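Local atomic coordinates of hypothetical membrane protein (PDB entry 6JSB), a protein that binds heme through an HtaA-family domain and probably passes it along the heme uptake machinery of Corynebacterium glutamicum. Residues 176-179 against 180-183. Residues are numbered along the deposited sequence; the frame is centred on the assembly and turned at random.
Sequences FYPE and GEAL. With HEM (protoporphyrin IX containing Fe), chain C.
The carboxylate of Glu181 lies almost parallel to the ring of Tyr177, their planes only 4° apart, although the two side chains run across each other at about a right angle. The touching part is the aliphatic stem of the glutamate: CB of Glu181 is 3.8 Å from CB of Tyr177, and CG of Glu181 approaches the ring obliquely, nearest CD1 of Tyr177 (3.8 Å). A bend at chi2 (82°) sets the carboxylate against the pyrrolidine ring, OE1 of Glu181 lying 3.3 Å from CD of Pro178, a van der Waals contact. NH1 of Arg17 forms a salt bridge with the other oxygen, OE2, and is hydrogen-bonded to O of Ala182, tying side chain and backbone of the loop to one guanidinium.

The backbone reverses in a type II beta turn from Pro178 to Glu181, closed by a hydrogen bond of 3.0 Å from Glu181 N to Pro178 O. Gly180 takes the third position with phi 87°, the positive value usual for glycine there in a type II turn. Farther on, CD2 of Leu183 approaches CE2 of Tyr177 at 4.3 Å, and both side chains also rest on Leu165 of strand 156-165.

Thus flanked, Tyr177 directs its OH to the heme, donating a hydrogen bond of 2.6 Å to propionate oxygen O2D, which lies in the plane of the ring at its edge; the heme methyl CMD packs over one ring face. Phe176 lays its own ring over the porphyrin, with heme ND 3.3 Å above the phenyl plane. The heme is also hydrogen-bonded to OG of Ser19, and Tyr23 is the axial ligand of the iron. In the loop between helix 167-172 and strand 186-198, a type II turn follows directly on two heme-contacting aromatics that form part of the wall of the heme pocket of this HtaA domain.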
ATOM      1  N   PHE A 176       6.077   4.268  14.583  1.00 17.84           N
ATOM      2  CA  PHE A 176       6.817   3.100  14.993  1.00 18.09           C
ATOM      3  C   PHE A 176       8.009   2.781  14.097  1.00 18.23           C
ATOM      4  O   PHE A 176       8.910   2.072  14.559  1.00 21.04           O
ATOM      5  CB  PHE A 176       5.871   1.894  15.004  1.00 18.37           C
ATOM      6  CG  PHE A 176       4.962   1.889  16.218  1.00 19.82           C
ATOM      7  CD1 PHE A 176       5.283   1.147  17.335  1.00 23.38           C
ATOM      8  CD2 PHE A 176       3.793   2.634  16.215  1.00 19.48           C
ATOM      9  CE1 PHE A 176       4.433   1.149  18.449  1.00 23.16           C
ATOM     10  CE2 PHE A 176       2.930   2.648  17.337  1.00 21.09           C
ATOM     11  CZ  PHE A 176       3.286   1.925  18.455  1.00 22.96           C
ATOM     12  N   TYR A 177       8.011   3.238  12.825  1.00 16.55           N
ATOM     13  CA  TYR A 177       9.191   3.057  11.972  1.00 17.37           C
ATOM     14  C   TYR A 177       9.940   4.396  11.849  1.00 20.04           C
ATOM     15  O   TYR A 177       9.296   5.424  11.710  1.00 21.14           O
ATOM     16  CB  TYR A 177       8.790   2.645  10.566  1.00 15.52           C
ATOM     17  CG  TYR A 177       8.100   1.300  10.457  1.00 16.98           C
ATOM     18  CD1 TYR A 177       8.589   0.179  11.143  1.00 17.88           C
ATOM     19  CD2 TYR A 177       7.038   1.177   9.651  1.00 15.53           C
ATOM     20  CE1 TYR A 177       7.947  -1.069  11.005  1.00 15.91           C
ATOM     21  CE2 TYR A 177       6.367  -0.051   9.497  1.00 17.57           C
ATOM     22  CZ  TYR A 177       6.828  -1.150  10.171  1.00 18.59           C
ATOM     23  OH  TYR A 177       6.153  -2.356  10.025  1.00 19.07           O
ATOM     24  N   PRO A 178      11.265   4.396  11.793  1.00 18.07           N
ATOM     25  CA  PRO A 178      11.994   5.625  11.462  1.00 18.85           C
ATOM     26  C   PRO A 178      11.920   5.955   9.988  1.00 19.58           C
ATOM     27  O   PRO A 178      11.731   5.093   9.140  1.00 19.16           O
ATOM     28  CB  PRO A 178      13.418   5.297  11.851  1.00 20.34           C
ATOM     29  CG  PRO A 178      13.507   3.810  11.525  1.00 19.78           C
ATOM     30  CD  PRO A 178      12.181   3.258  11.962  1.00 19.46           C
ATOM     31  N   GLU A 179      12.179   7.263   9.683  1.00 19.15           N
ATOM     32  CA  GLU A 179      12.366   7.610   8.285  1.00 17.38           C
ATOM     33  C   GLU A 179      13.490   6.759   7.683  1.00 17.61           C
ATOM     34  O   GLU A 179      14.521   6.512   8.323  1.00 19.48           O
ATOM     35  CB  GLU A 179      12.704   9.115   8.210  1.00 21.28           C
ATOM     36  CG  GLU A 179      12.831   9.637   6.858  1.00 22.92           C
ATOM     37  CD  GLU A 179      13.148  11.141   6.940  1.00 34.57           C
ATOM     38  OE1 GLU A 179      12.816  11.773   7.973  1.00 38.09           O
ATOM     39  OE2 GLU A 179      13.723  11.645   5.978  1.00 33.42           O
ATOM     40  N   GLY A 180      13.289   6.317   6.455  1.00 17.67           N
ATOM     41  CA  GLY A 180      14.244   5.444   5.777  1.00 15.61           C
ATOM     42  C   GLY A 180      14.026   3.954   6.052  1.00 15.38           C
ATOM     43  O   GLY A 180      14.731   3.134   5.454  1.00 16.78           O
ATOM     44  N   GLU A 181      13.060   3.596   6.895  1.00 14.57           N
ATOM     45  CA  GLU A 181      12.850   2.164   7.197  1.00 12.63           C
ATOM     46  C   GLU A 181      12.474   1.398   5.933  1.00 15.04           C
ATOM     47  O   GLU A 181      11.601   1.816   5.158  1.00 16.25           O
ATOM     48  CB  GLU A 181      11.718   2.061   8.215  1.00 14.59           C
ATOM     49  CG  GLU A 181      11.406   0.559   8.588  1.00 15.18           C
ATOM     50  CD  GLU A 181      12.364  -0.005   9.638  1.00 22.12           C
ATOM     51  OE1 GLU A 181      13.265   0.726  10.169  1.00 20.18           O
ATOM     52  OE2 GLU A 181      12.239  -1.242   9.931  1.00 21.74           O
ATOM     53  N   ALA A 182      13.079   0.206   5.748  1.00 15.38           N
ATOM     54  CA  ALA A 182      12.721  -0.566   4.570  1.00 16.52           C
ATOM     55  C   ALA A 182      11.290  -1.063   4.692  1.00 17.46           C
ATOM     56  O   ALA A 182      10.857  -1.462   5.769  1.00 17.83           O
ATOM     57  CB  ALA A 182      13.689  -1.744   4.457  1.00 20.16           C
ATOM     58  N   LEU A 183      10.546  -1.000   3.606  1.00 16.47           N
ATOM     59  CA  LEU A 183       9.224  -1.631   3.568  1.00 15.69           C
ATOM     60  C   LEU A 183       9.319  -2.856   2.652  1.00 14.32           C
ATOM     61  O   LEU A 183      10.405  -3.281   2.213  1.00 15.62           O
ATOM     62  CB  LEU A 183       8.159  -0.655   3.082  1.00 15.26           C
ATOM     63  CG  LEU A 183       8.045   0.611   3.973  1.00 18.31           C
ATOM     64  CD1 LEU A 183       6.975   1.476   3.330  1.00 19.77           C
ATOM     65  CD2 LEU A 183       7.691   0.266   5.446  1.00 17.29           C
TER
HETATM   66  CHA HEM C 301       4.440  -2.370  16.746  0.56 20.76           C
HETATM   67  CHB HEM C 301       1.482  -1.944  20.563  0.56 17.18           C
HETATM   68  CHC HEM C 301      -0.989   1.509  18.142  0.56 19.21           C
HETATM   69  CHD HEM C 301       1.804   0.817  14.178  0.56 17.66           C
HETATM   70  C1A HEM C 301       3.886  -2.477  18.007  0.56 19.45           C
HETATM   71  C2A HEM C 301       4.486  -3.251  19.078  0.56 20.85           C
HETATM   72  C3A HEM C 301       3.677  -3.165  20.160  0.56 21.53           C
HETATM   73  C4A HEM C 301       2.554  -2.313  19.772  0.56 18.33           C
HETATM   74  CMA HEM C 301       3.877  -3.825  21.559  0.56 20.53           C
HETATM   75  CAA HEM C 301       5.823  -4.010  18.945  0.56 26.24           C
HETATM   76  CBA HEM C 301       5.557  -5.460  18.569  0.56 36.06           C
HETATM   77  CGA HEM C 301       6.846  -6.100  18.105  0.56 44.38           C
HETATM   78  O1A HEM C 301       6.835  -7.340  17.866  0.56 44.44           O
HETATM   79  O2A HEM C 301       7.866  -5.354  17.962  0.56 48.89           O
HETATM   80  C1B HEM C 301       0.564  -0.987  20.233  0.56 18.18           C
HETATM   81  C2B HEM C 301      -0.523  -0.531  21.101  0.56 19.98           C
HETATM   82  C3B HEM C 301      -1.204   0.425  20.445  0.56 19.95           C
HETATM   83  C4B HEM C 301      -0.602   0.600  19.117  0.56 19.21           C
HETATM   84  CMB HEM C 301      -0.725  -1.090  22.538  0.56 25.18           C
HETATM   85  CAB HEM C 301      -2.448   1.247  20.897  0.56 20.40           C
HETATM   86  CBB HEM C 301      -3.256   0.818  21.871  0.56 26.56           C
HETATM   87  C1C HEM C 301      -0.466   1.625  16.850  0.56 18.55           C
HETATM   88  C2C HEM C 301      -0.953   2.511  15.820  0.56 16.52           C
HETATM   89  C3C HEM C 301      -0.223   2.300  14.700  0.56 16.88           C
HETATM   90  C4C HEM C 301       0.803   1.311  15.019  0.56 17.57           C
HETATM   91  CMC HEM C 301      -2.192   3.437  15.943  0.56 18.04           C
HETATM   92  CAC HEM C 301      -0.500   3.024  13.393  0.56 17.61           C
HETATM   93  CBC HEM C 301      -0.247   2.392  12.256  0.56 15.58           C
HETATM   94  C1D HEM C 301       2.761  -0.100  14.557  0.56 19.00           C
HETATM   95  C2D HEM C 301       3.835  -0.559  13.705  0.56 16.96           C
HETATM   96  C3D HEM C 301       4.585  -1.447  14.392  0.56 15.96           C
HETATM   97  C4D HEM C 301       3.989  -1.598  15.710  0.56 17.97           C
HETATM   98  CMD HEM C 301       4.064  -0.018  12.278  0.56 16.49           C
HETATM   99  CAD HEM C 301       5.846  -2.190  13.854  0.56 17.49           C
HETATM  100  CBD HEM C 301       5.358  -3.577  13.360  0.56 18.36           C
HETATM  101  CGD HEM C 301       6.573  -4.304  12.787  0.56 17.70           C
HETATM  102  O1D HEM C 301       7.427  -4.749  13.629  0.56 19.42           O
HETATM  103  O2D HEM C 301       6.653  -4.390  11.512  0.56 17.70           O
HETATM  104  NA  HEM C 301       2.691  -1.877  18.456  0.56 19.58           N
HETATM  105  NB  HEM C 301       0.449  -0.308  19.039  0.56 15.45           N
HETATM  106  NC  HEM C 301       0.626   0.924  16.327  0.56 19.16           N
HETATM  107  ND  HEM C 301       2.885  -0.773  15.742  0.56 16.82           N
HETATM  108 FE   HEM C 301       1.460  -0.619  17.256  0.56 17.53          FE